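Long-range contacts in dual oxidase maturation factor 1 (Mus musculus, PDB 6WXU), which probably supports the maturation of dual oxidase 1 and its transport from the endoplasmic reticulum to the plasma membrane: residues E75-H80 and L101-G106; G107-L112 and N125-F130; F216-L221 and T257-I262. One frame throughout, in Å; residues are numbered along the deposited sequence.

Contact 1: residues E75-H80 and L101-G106; sequences EWSVGH and LQIGLG
Glu75 and Gln102 send their side chains out side by side where 75-80 and 101-106, the open end of an antiparallel beta hairpin, run against each other. The carboxylate and amide planes differ by 26°, and Glu75 OE2 lies 3.8 Å from Gln102 NE2, a loose polar neighbour. At Trp76 the pairing slips into a classic beta bulge: the N-H groups of Trp76 and Ser77 both turn to Ile103 O, each in a weak bond, that of Ser77 at 3.3 Å. With CG anti to its carbonyl carbon (chi1 -77°), the Trp76 indole lies against Leu105, whose CG stands 4.1 Å from the centroid of the five-membered ring in a CH-pi contact over one face. Trp76 NE1 is hydrogen-bonded to Val70 O, satisfying the one polar atom of a ring buried among helices. Ser77 returns to regular pairing, Ile103 N giving a straight bond to Ser77 O at 2.9 Å. The small serine side chain lets its OG rest against Ile103 CB on the same sheet face, where Ile103 also meets Tyr173 and Trp132. Val78, on the other face, forms a non-hydrogen-bonded pair with Gln102; its CG1 is 4.1 Å from Gln102 CG, so the aliphatic part of the glutamine serves as packing surface while its amide ends beside the Glu75 carboxylate. Gly79 then makes two main-chain hydrogen bonds with Leu101: Gly79 N reaches Leu101 O at 3.1 Å, and Leu101 N lies 2.9 Å from Gly79 O.

Contact 2: residues G107-L112 and N125-F130; sequences GVNITL and NYNEAF. With NAG (2-acetamido-2-deoxy-beta-D-glucopyranose), chain E; MAN (alpha-D-mannopyranose), chain C; MAN (alpha-D-mannopyranose), chain D; MAN (alpha-D-mannopyranose), chain F.
Asn109 ND2, joined covalently to C1 of NAG, gives its remaining N-H to Asn127 OD1 at 2.8 Å in a somewhat bent bond, 133° at the hydrogen. The acceptor sits 30° out of the Asn109 amide plane; Asn127 reaches it because its CG is anti to the backbone N (chi1 -172°). The same sugar is held a second time, its O6 donating to Asn127 O at 2.8 Å. Three mannoses linked in succession through O2 run along 125-128. The first, chain C, donates from O4 to Glu128 OE2 at 2.6 Å, and its O6 accepts from Asn127 N; the second, chain D, takes Asn125 N on its O3 at 3.0 Å. Asparagine provides the amide nitrogen that carries the sugar, and glutamate a carboxylate oxygen for a mannose hydroxyl. The segments that carry these groups form an antiparallel strand pair, 108-111 with 128-130, the latter outermost in this chain's five-stranded sheet. Val108 with Phe130 and Ile110 with Glu128 are its hydrogen-bonded pairs, Ile110 N to Glu128 O being 2.7 Å. Tyr126 has mannose D O3 over one ring face, toward the rim, and Leu112 O at its edge; its hydroxyl is hydrogen-bonded to Tyr87 OH. With an alanine here the ring and hydroxyl are gone, and the Tyr87 hydroxyl would probably lose this partner and the mannoses a surface to lie against. On the face away from the Asn109 sugar, branched Ile110 suits the apolar packing: its CD1 is 3.8 Å from Phe130 CE1, with Ala158 of helix 152-159 touching both side chains.

Contact 3: residues F216-L221 and T257-I262; sequences FQLLAL and TGLLCI
The carboxamide of Gln217 is the flat group that meets the facing helix, presented to Thr257 and Gly258, with Cys261 one turn further on. The side chains of Gln217 and Thr257 cross at about a right angle, with Gln217 CD 3.6 Å from Thr257 OG1. Gln217 reaches that far because its CG is anti to the carbonyl carbon and the chain beyond is fully extended (chi2 180°). Thr257 OG1 also makes weak hydrogen bonds to the main-chain oxygens of Ile253 and Thr254 in its own helix, so a polar side chain is accommodated in a predicted membrane span. Helix 50-72 packs against one side of this buried polar group: Ile67 touches Gln217, Val66 touches Thr257 and Ile63 touches Cys261. The two segments belong to an antiparallel pair of predicted transmembrane helices, 203-224 and 249-273, with local axes 9.0 Å apart and directed at 151°. Glycine suits the crossing, since a CB on Gly258 would point at the partner helix and press on Leu218 CD2; the CA atoms of Gln217 and Gly258 come within 5.5 Å. Beside the polar group, apolar branches take over. Leu218 CD1 and Ile262 CD1 meet tip to tip at 3.7 Å, and Leu259, although its CB starts away from the partner, brings CD2 to 4.2 Å from Leu218 CD1.

In the fold
Contacts 1 and 2 are successive pairings in one sheet, predicted to be extracellular, their centres 10 Å apart. Strands 94-103 and 108-111 stitch them together: Gln102 O and Asn109 N, 2.9 Å apart, probably form a hydrogen bond, while Leu101 CD2 packs 3.6 Å from Val108 CG2. The Gln102 side chain also lies about 5 Å from a bound NAG, so glycan borders both contacts. Contact 3 belongs to the predicted membrane helices, its centre about 20 Å from that of contact 1, yet Trp76 CZ3 reaches Leu221 CD2 at 3.6 Å, linking the loop at the start of strand 77-86 to helix 203-224. Contacts 2 and 3 lie on opposite sides of the chain's centre and do not touch; their nearest atoms are about 14 Å apart.

Contact 1: residues E75-H80 and L101-G106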
loop_
_atom_site.group_PDB
_atom_site.type_symbol
_atom_site.label_atom_id
_atom_site.label_comp_id
_atom_site.label_asym_id
_atom_site.label_seq_id
_atom_site.Cartn_x
_atom_site.Cartn_y
_atom_site.Cartn_z
ATOM N N GLU B 75 -6.713 -29.043 -1.665
ATOM C CA GLU B 75 -7.879 -29.895 -1.495
ATOM C C GLU B 75 -7.646 -30.889 -0.379
ATOM O O GLU B 75 -7.935 -32.078 -0.497
ATOM C CB GLU B 75 -8.228 -30.621 -2.786
ATOM C CG GLU B 75 -8.589 -29.701 -3.926
ATOM C CD GLU B 75 -9.487 -30.363 -4.944
ATOM O OE1 GLU B 75 -10.269 -31.254 -4.557
ATOM O OE2 GLU B 75 -9.412 -29.998 -6.134
ATOM N N TRP B 76 -7.108 -30.403 0.734
ATOM C CA TRP B 76 -6.946 -31.264 1.895
ATOM C C TRP B 76 -8.258 -31.417 2.650
ATOM O O TRP B 76 -8.692 -32.538 2.931
ATOM C CB TRP B 76 -5.854 -30.712 2.798
ATOM C CG TRP B 76 -4.488 -30.996 2.291
ATOM C CD1 TRP B 76 -3.836 -30.348 1.292
ATOM C CD2 TRP B 76 -3.601 -32.012 2.757
ATOM N NE1 TRP B 76 -2.595 -30.894 1.105
ATOM C CE2 TRP B 76 -2.427 -31.921 1.995
ATOM C CE3 TRP B 76 -3.685 -32.993 3.747
ATOM C CZ2 TRP B 76 -1.345 -32.766 2.195
ATOM C CZ3 TRP B 76 -2.614 -33.828 3.940
ATOM C CH2 TRP B 76 -1.460 -33.713 3.170
ATOM N N SER B 77 -8.909 -30.306 2.979
ATOM C CA SER B 77 -10.257 -30.334 3.527
ATOM C C SER B 77 -11.134 -29.432 2.675
ATOM O O SER B 77 -10.782 -28.277 2.428
ATOM C CB SER B 77 -10.282 -29.895 4.990
ATOM O OG SER B 77 -9.841 -28.564 5.133
ATOM N N VAL B 78 -12.261 -29.964 2.213
ATOM C CA VAL B 78 -13.102 -29.279 1.243
ATOM C C VAL B 78 -14.547 -29.287 1.718
ATOM O O VAL B 78 -14.991 -30.206 2.410
ATOM C CB VAL B 78 -12.999 -29.921 -0.157
ATOM C CG1 VAL B 78 -11.588 -29.824 -0.684
ATOM C CG2 VAL B 78 -13.443 -31.361 -0.111
ATOM N N GLY B 79 -15.282 -28.246 1.335
ATOM C CA GLY B 79 -16.696 -28.166 1.629
ATOM C C GLY B 79 -17.424 -27.481 0.491
ATOM O O GLY B 79 -16.820 -26.796 -0.335
ATOM N N HIS B 80 -18.740 -27.671 0.464
ATOM C CA HIS B 80 -19.537 -27.224 -0.668
ATOM C C HIS B 80 -21.001 -27.169 -0.263
ATOM O O HIS B 80 -21.478 -28.043 0.462
ATOM C CB HIS B 80 -19.355 -28.161 -1.864
ATOM C CG HIS B 80 -20.109 -27.740 -3.084
ATOM N ND1 HIS B 80 -19.629 -26.794 -3.963
ATOM C CD2 HIS B 80 -21.307 -28.135 -3.573
ATOM C CE1 HIS B 80 -20.500 -26.624 -4.941
ATOM N NE2 HIS B 80 -21.529 -27.424 -4.727
ATOM N N LEU B 101 -15.393 -24.226 -0.095
ATOM C CA LEU B 101 -14.144 -23.997 0.616
ATOM C C LEU B 101 -13.124 -25.037 0.189
ATOM O O LEU B 101 -13.471 -26.183 -0.099
ATOM C CB LEU B 101 -14.331 -24.079 2.127
ATOM C CG LEU B 101 -14.559 -22.798 2.915
ATOM C CD1 LEU B 101 -14.710 -23.137 4.374
ATOM C CD2 LEU B 101 -13.404 -21.855 2.711
ATOM N N GLN B 102 -11.857 -24.634 0.164
ATOM C CA GLN B 102 -10.775 -25.543 -0.202
ATOM C C GLN B 102 -9.555 -25.148 0.622
ATOM O O GLN B 102 -8.823 -24.233 0.244
ATOM C CB GLN B 102 -10.490 -25.481 -1.692
ATOM C CG GLN B 102 -11.485 -26.223 -2.549
ATOM C CD GLN B 102 -11.130 -26.160 -4.007
ATOM O OE1 GLN B 102 -10.496 -25.212 -4.460
ATOM N NE2 GLN B 102 -11.526 -27.178 -4.757
ATOM N N ILE B 103 -9.341 -25.843 1.730
ATOM C CA ILE B 103 -8.312 -25.484 2.697
ATOM C C ILE B 103 -7.081 -26.329 2.414
ATOM O O ILE B 103 -7.106 -27.551 2.577
ATOM C CB ILE B 103 -8.800 -25.680 4.135
ATOM C CG1 ILE B 103 -10.183 -25.069 4.309
ATOM C CG2 ILE B 103 -7.843 -25.042 5.106
ATOM C CD1 ILE B 103 -10.812 -25.384 5.624
ATOM N N GLY B 104 -6.006 -25.686 1.997
ATOM C CA GLY B 104 -4.748 -26.353 1.739
ATOM C C GLY B 104 -3.816 -26.297 2.925
ATOM O O GLY B 104 -4.242 -26.222 4.080
ATOM N N LEU B 105 -2.520 -26.335 2.641
ATOM C CA LEU B 105 -1.525 -26.273 3.700
ATOM C C LEU B 105 -1.044 -24.859 3.972
ATOM O O LEU B 105 -0.638 -24.558 5.097
ATOM C CB LEU B 105 -0.327 -27.161 3.354
ATOM C CG LEU B 105 -0.578 -28.666 3.294
ATOM C CD1 LEU B 105 0.677 -29.385 2.876
ATOM C CD2 LEU B 105 -1.054 -29.180 4.626
ATOM N N GLY B 106 -1.085 -23.981 2.979
ATOM C CA GLY B 106 -0.617 -22.627 3.180
ATOM C C GLY B 106 -1.591 -21.579 2.697
ATOM O O GLY B 106 -1.182 -20.531 2.197
#

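Contact 2: residues G107-L112 and N125-F130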
loop_
_atom_site.group_PDB
_atom_site.type_symbol
_atom_site.label_atom_id
_atom_site.label_comp_id
_atom_site.label_asym_id
_atom_site.label_seq_id
_atom_site.Cartn_x
_atom_site.Cartn_y
_atom_site.Cartn_z
ATOM N N GLY B 107 -2.877 -21.850 2.832
ATOM C CA GLY B 107 -3.886 -20.906 2.405
ATOM C C GLY B 107 -5.201 -21.606 2.157
ATOM O O GLY B 107 -5.334 -22.813 2.340
ATOM N N VAL B 108 -6.175 -20.813 1.726
ATOM C CA VAL B 108 -7.526 -21.294 1.476
ATOM C C VAL B 108 -8.041 -20.650 0.198
ATOM O O VAL B 108 -7.789 -19.470 -0.057
ATOM C CB VAL B 108 -8.453 -20.992 2.674
ATOM C CG1 VAL B 108 -8.538 -19.509 2.926
ATOM C CG2 VAL B 108 -9.821 -21.560 2.448
ATOM N N ASN B 109 -8.742 -21.429 -0.621
ATOM C CA ASN B 109 -9.373 -20.925 -1.833
ATOM C C ASN B 109 -10.883 -20.958 -1.659
ATOM O O ASN B 109 -11.448 -21.991 -1.296
ATOM C CB ASN B 109 -8.960 -21.736 -3.066
ATOM C CG ASN B 109 -7.713 -21.191 -3.729
ATOM O OD1 ASN B 109 -6.721 -20.920 -3.068
ATOM N ND2 ASN B 109 -7.763 -21.021 -5.044
ATOM N N ILE B 110 -11.530 -19.826 -1.915
ATOM C CA ILE B 110 -12.970 -19.673 -1.757
ATOM C C ILE B 110 -13.578 -19.459 -3.132
ATOM O O ILE B 110 -13.118 -18.600 -3.890
ATOM C CB ILE B 110 -13.307 -18.501 -0.821
ATOM C CG1 ILE B 110 -12.552 -18.642 0.495
ATOM C CG2 ILE B 110 -14.793 -18.435 -0.568
ATOM C CD1 ILE B 110 -12.664 -17.449 1.367
ATOM N N THR B 111 -14.612 -20.230 -3.455
ATOM C CA THR B 111 -15.232 -20.190 -4.772
ATOM C C THR B 111 -16.698 -19.813 -4.637
ATOM O O THR B 111 -17.457 -20.508 -3.960
ATOM C CB THR B 111 -15.109 -21.536 -5.484
ATOM O OG1 THR B 111 -16.247 -22.344 -5.169
ATOM C CG2 THR B 111 -13.853 -22.265 -5.047
ATOM N N LEU B 112 -17.093 -18.723 -5.287
ATOM C CA LEU B 112 -18.491 -18.331 -5.422
ATOM C C LEU B 112 -18.857 -18.433 -6.895
ATOM O O LEU B 112 -18.220 -17.793 -7.735
ATOM C CB LEU B 112 -18.719 -16.909 -4.902
ATOM C CG LEU B 112 -20.164 -16.452 -4.668
ATOM C CD1 LEU B 112 -20.646 -16.856 -3.294
ATOM C CD2 LEU B 112 -20.329 -14.959 -4.864
ATOM N N ASN B 125 -18.183 -16.032 -11.105
ATOM C CA ASN B 125 -17.328 -17.208 -11.194
ATOM C C ASN B 125 -16.033 -16.995 -10.413
ATOM O O ASN B 125 -14.935 -17.247 -10.908
ATOM C CB ASN B 125 -17.053 -17.550 -12.654
ATOM C CG ASN B 125 -16.670 -18.994 -12.847
ATOM O OD1 ASN B 125 -16.080 -19.615 -11.970
ATOM N ND2 ASN B 125 -17.006 -19.541 -14.005
ATOM N N TYR B 126 -16.144 -16.508 -9.181
ATOM C CA TYR B 126 -14.964 -16.131 -8.415
ATOM C C TYR B 126 -14.192 -17.352 -7.925
ATOM O O TYR B 126 -14.722 -18.456 -7.808
ATOM C CB TYR B 126 -15.351 -15.266 -7.219
ATOM C CG TYR B 126 -16.009 -13.969 -7.599
ATOM C CD1 TYR B 126 -17.351 -13.926 -7.922
ATOM C CD2 TYR B 126 -15.291 -12.788 -7.630
ATOM C CE1 TYR B 126 -17.957 -12.757 -8.270
ATOM C CE2 TYR B 126 -15.892 -11.610 -7.978
ATOM C CZ TYR B 126 -17.227 -11.602 -8.298
ATOM O OH TYR B 126 -17.851 -10.434 -8.648
ATOM N N ASN B 127 -12.902 -17.135 -7.650
ATOM C CA ASN B 127 -12.062 -18.142 -7.003
ATOM C C ASN B 127 -10.905 -17.395 -6.339
ATOM O O ASN B 127 -9.914 -17.087 -7.001
ATOM C CB ASN B 127 -11.567 -19.161 -8.010
ATOM C CG ASN B 127 -10.864 -20.331 -7.364
ATOM O OD1 ASN B 127 -10.073 -20.165 -6.443
ATOM N ND2 ASN B 127 -11.152 -21.526 -7.848
ATOM N N GLU B 128 -11.025 -17.147 -5.039
ATOM C CA GLU B 128 -10.130 -16.252 -4.321
ATOM C C GLU B 128 -9.239 -17.024 -3.360
ATOM O O GLU B 128 -9.663 -18.012 -2.764
ATOM C CB GLU B 128 -10.927 -15.210 -3.542
ATOM C CG GLU B 128 -11.880 -14.409 -4.389
ATOM C CD GLU B 128 -11.166 -13.424 -5.283
ATOM O OE1 GLU B 128 -9.992 -13.109 -5.005
ATOM O OE2 GLU B 128 -11.779 -12.967 -6.266
ATOM N N ALA B 129 -8.010 -16.543 -3.184
ATOM C CA ALA B 129 -7.009 -17.229 -2.378
ATOM C C ALA B 129 -6.449 -16.298 -1.315
ATOM O O ALA B 129 -5.992 -15.197 -1.632
ATOM C CB ALA B 129 -5.870 -17.754 -3.248
ATOM N N PHE B 130 -6.469 -16.750 -0.064
ATOM C CA PHE B 130 -5.875 -16.037 1.060
ATOM C C PHE B 130 -4.865 -16.957 1.727
ATOM O O PHE B 130 -5.230 -18.036 2.200
ATOM C CB PHE B 130 -6.943 -15.601 2.063
ATOM C CG PHE B 130 -8.072 -14.832 1.453
ATOM C CD1 PHE B 130 -9.136 -15.487 0.868
ATOM C CD2 PHE B 130 -8.077 -13.455 1.475
ATOM C CE1 PHE B 130 -10.169 -14.783 0.305
ATOM C CE2 PHE B 130 -9.110 -12.749 0.915
ATOM C CZ PHE B 130 -10.157 -13.413 0.330
HETATM C C1 NAG E . -6.652 -20.493 -5.801
HETATM C C2 NAG E . -6.430 -21.298 -7.080
HETATM C C3 NAG E . -5.351 -20.648 -7.945
HETATM C C4 NAG E . -5.630 -19.168 -8.168
HETATM C C5 NAG E . -5.864 -18.481 -6.829
HETATM C C6 NAG E . -6.279 -17.036 -6.967
HETATM C C7 NAG E . -6.792 -23.729 -7.111
HETATM C C8 NAG E . -6.253 -25.060 -6.693
HETATM N N2 NAG E . -6.061 -22.667 -6.762
HETATM O O3 NAG E . -5.301 -21.315 -9.199
HETATM O O4 NAG E . -4.497 -18.576 -8.793
HETATM O O5 NAG E . -6.922 -19.144 -6.127
HETATM O O6 NAG E . -7.282 -16.883 -7.963
HETATM O O7 NAG E . -7.840 -23.619 -7.735
HETATM C C1 MAN C . -10.686 -12.983 -12.155
HETATM C C2 MAN C . -11.530 -11.756 -11.814
HETATM C C3 MAN C . -11.036 -11.186 -10.519
HETATM C C4 MAN C . -11.149 -12.223 -9.424
HETATM C C5 MAN C . -10.371 -13.473 -9.808
HETATM C C6 MAN C . -10.643 -14.607 -8.880
HETATM O O2 MAN C . -12.857 -12.156 -11.532
HETATM O O3 MAN C . -11.771 -10.044 -10.146
HETATM O O4 MAN C . -10.603 -11.700 -8.233
HETATM O O5 MAN C . -10.776 -13.926 -11.115
HETATM O O6 MAN C . -11.548 -15.472 -9.538
HETATM C C1 MAN D . -13.784 -11.413 -12.344
HETATM C C2 MAN D . -15.192 -11.761 -11.834
HETATM C C3 MAN D . -15.510 -13.173 -12.202
HETATM C C4 MAN D . -15.404 -13.340 -13.695
HETATM C C5 MAN D . -13.984 -13.077 -14.112
HETATM C C6 MAN D . -13.814 -13.148 -15.603
HETATM O O2 MAN D . -16.167 -11.007 -12.523
HETATM O O3 MAN D . -16.807 -13.507 -11.798
HETATM O O4 MAN D . -15.738 -14.655 -14.055
HETATM O O5 MAN D . -13.626 -11.747 -13.716
HETATM O O6 MAN D . -12.427 -13.219 -15.880
HETATM C C1 MAN F . -16.540 -9.831 -11.785
HETATM C C2 MAN F . -17.993 -9.583 -12.135
HETATM C C3 MAN F . -18.098 -9.326 -13.618
HETATM C C4 MAN F . -17.166 -8.209 -14.041
HETATM C C5 MAN F . -15.744 -8.487 -13.573
HETATM C C6 MAN F . -14.834 -7.320 -13.807
HETATM O O2 MAN F . -18.456 -8.400 -11.528
HETATM O O3 MAN F . -19.419 -9.002 -13.998
HETATM O O4 MAN F . -17.162 -8.132 -15.439
HETATM O O5 MAN F . -15.757 -8.742 -12.166
HETATM O O6 MAN F . -13.612 -7.568 -13.143
#

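Contact 3: residues F216-L221 and T257-I262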
loop_
_atom_site.group_PDB
_atom_site.type_symbol
_atom_site.label_atom_id
_atom_site.label_comp_id
_atom_site.label_asym_id
_atom_site.label_seq_id
_atom_site.Cartn_x
_atom_site.Cartn_y
_atom_site.Cartn_z
ATOM N N PHE B 216 7.138 -40.481 6.110
ATOM C CA PHE B 216 7.001 -39.034 6.201
ATOM C C PHE B 216 5.693 -38.540 5.597
ATOM O O PHE B 216 5.147 -37.532 6.059
ATOM C CB PHE B 216 8.200 -38.351 5.557
ATOM C CG PHE B 216 9.415 -38.355 6.429
ATOM C CD1 PHE B 216 9.545 -37.443 7.455
ATOM C CD2 PHE B 216 10.414 -39.286 6.242
ATOM C CE1 PHE B 216 10.650 -37.450 8.265
ATOM C CE2 PHE B 216 11.523 -39.298 7.049
ATOM C CZ PHE B 216 11.641 -38.379 8.061
ATOM N N GLN B 217 5.153 -39.239 4.601
ATOM C CA GLN B 217 3.815 -38.906 4.127
ATOM C C GLN B 217 2.776 -39.169 5.208
ATOM O O GLN B 217 1.882 -38.347 5.441
ATOM C CB GLN B 217 3.489 -39.700 2.867
ATOM C CG GLN B 217 4.428 -39.436 1.716
ATOM C CD GLN B 217 4.078 -40.248 0.496
ATOM O OE1 GLN B 217 2.943 -40.689 0.336
ATOM N NE2 GLN B 217 5.054 -40.458 -0.371
ATOM N N LEU B 218 2.882 -40.313 5.887
ATOM C CA LEU B 218 1.946 -40.587 6.972
ATOM C C LEU B 218 2.107 -39.598 8.119
ATOM O O LEU B 218 1.128 -39.271 8.801
ATOM C CB LEU B 218 2.118 -42.019 7.466
ATOM C CG LEU B 218 1.771 -43.101 6.447
ATOM C CD1 LEU B 218 1.674 -44.448 7.123
ATOM C CD2 LEU B 218 0.481 -42.770 5.731
ATOM N N LEU B 219 3.320 -39.099 8.346
ATOM C CA LEU B 219 3.501 -38.073 9.367
ATOM C C LEU B 219 2.837 -36.764 8.961
ATOM O O LEU B 219 2.293 -36.051 9.810
ATOM C CB LEU B 219 4.983 -37.857 9.643
ATOM C CG LEU B 219 5.445 -38.183 11.059
ATOM C CD1 LEU B 219 5.193 -39.644 11.373
ATOM C CD2 LEU B 219 6.910 -37.845 11.212
ATOM N N ALA B 220 2.881 -36.422 7.672
ATOM C CA ALA B 220 2.157 -35.243 7.207
ATOM C C ALA B 220 0.660 -35.393 7.438
ATOM O O ALA B 220 -0.018 -34.434 7.827
ATOM C CB ALA B 220 2.446 -34.990 5.732
ATOM N N LEU B 221 0.124 -36.592 7.198
ATOM C CA LEU B 221 -1.282 -36.834 7.500
ATOM C C LEU B 221 -1.570 -36.632 8.980
ATOM O O LEU B 221 -2.584 -36.028 9.346
ATOM C CB LEU B 221 -1.688 -38.243 7.085
ATOM C CG LEU B 221 -1.782 -38.537 5.597
ATOM C CD1 LEU B 221 -2.668 -39.737 5.404
ATOM C CD2 LEU B 221 -2.326 -37.344 4.861
ATOM N N THR B 257 -0.519 -43.216 -1.446
ATOM C CA THR B 257 0.877 -43.327 -1.863
ATOM C C THR B 257 1.800 -43.629 -0.689
ATOM O O THR B 257 2.824 -44.295 -0.870
ATOM C CB THR B 257 1.330 -42.059 -2.575
ATOM O OG1 THR B 257 1.320 -40.960 -1.660
ATOM C CG2 THR B 257 0.408 -41.759 -3.727
ATOM N N GLY B 258 1.459 -43.171 0.516
ATOM C CA GLY B 258 2.251 -43.540 1.676
ATOM C C GLY B 258 2.206 -45.030 1.947
ATOM O O GLY B 258 3.240 -45.667 2.166
ATOM N N LEU B 259 1.004 -45.609 1.928
ATOM C CA LEU B 259 0.896 -47.051 2.110
ATOM C C LEU B 259 1.567 -47.811 0.975
ATOM O O LEU B 259 2.130 -48.888 1.198
ATOM C CB LEU B 259 -0.567 -47.464 2.228
ATOM C CG LEU B 259 -1.310 -46.901 3.434
ATOM C CD1 LEU B 259 -2.691 -47.513 3.546
ATOM C CD2 LEU B 259 -0.508 -47.146 4.692
ATOM N N LEU B 260 1.534 -47.269 -0.243
ATOM C CA LEU B 260 2.209 -47.926 -1.357
ATOM C C LEU B 260 3.718 -47.953 -1.149
ATOM O O LEU B 260 4.359 -48.995 -1.327
ATOM C CB LEU B 260 1.865 -47.226 -2.668
ATOM C CG LEU B 260 2.634 -47.730 -3.887
ATOM C CD1 LEU B 260 2.285 -49.176 -4.149
ATOM C CD2 LEU B 260 2.342 -46.874 -5.102
ATOM N N CYS B 261 4.305 -46.813 -0.784
ATOM C CA CYS B 261 5.744 -46.768 -0.545
ATOM C C CYS B 261 6.142 -47.685 0.602
ATOM O O CYS B 261 7.180 -48.352 0.541
ATOM C CB CYS B 261 6.191 -45.336 -0.257
ATOM S SG CYS B 261 5.968 -44.189 -1.621
ATOM N N ILE B 262 5.334 -47.728 1.661
ATOM C CA ILE B 262 5.649 -48.607 2.782
ATOM C C ILE B 262 5.603 -50.064 2.347
ATOM O O ILE B 262 6.468 -50.868 2.718
ATOM C CB ILE B 262 4.699 -48.329 3.958
ATOM C CG1 ILE B 262 5.083 -47.016 4.634
ATOM C CG2 ILE B 262 4.724 -49.470 4.952
ATOM C CD1 ILE B 262 4.310 -46.734 5.878
#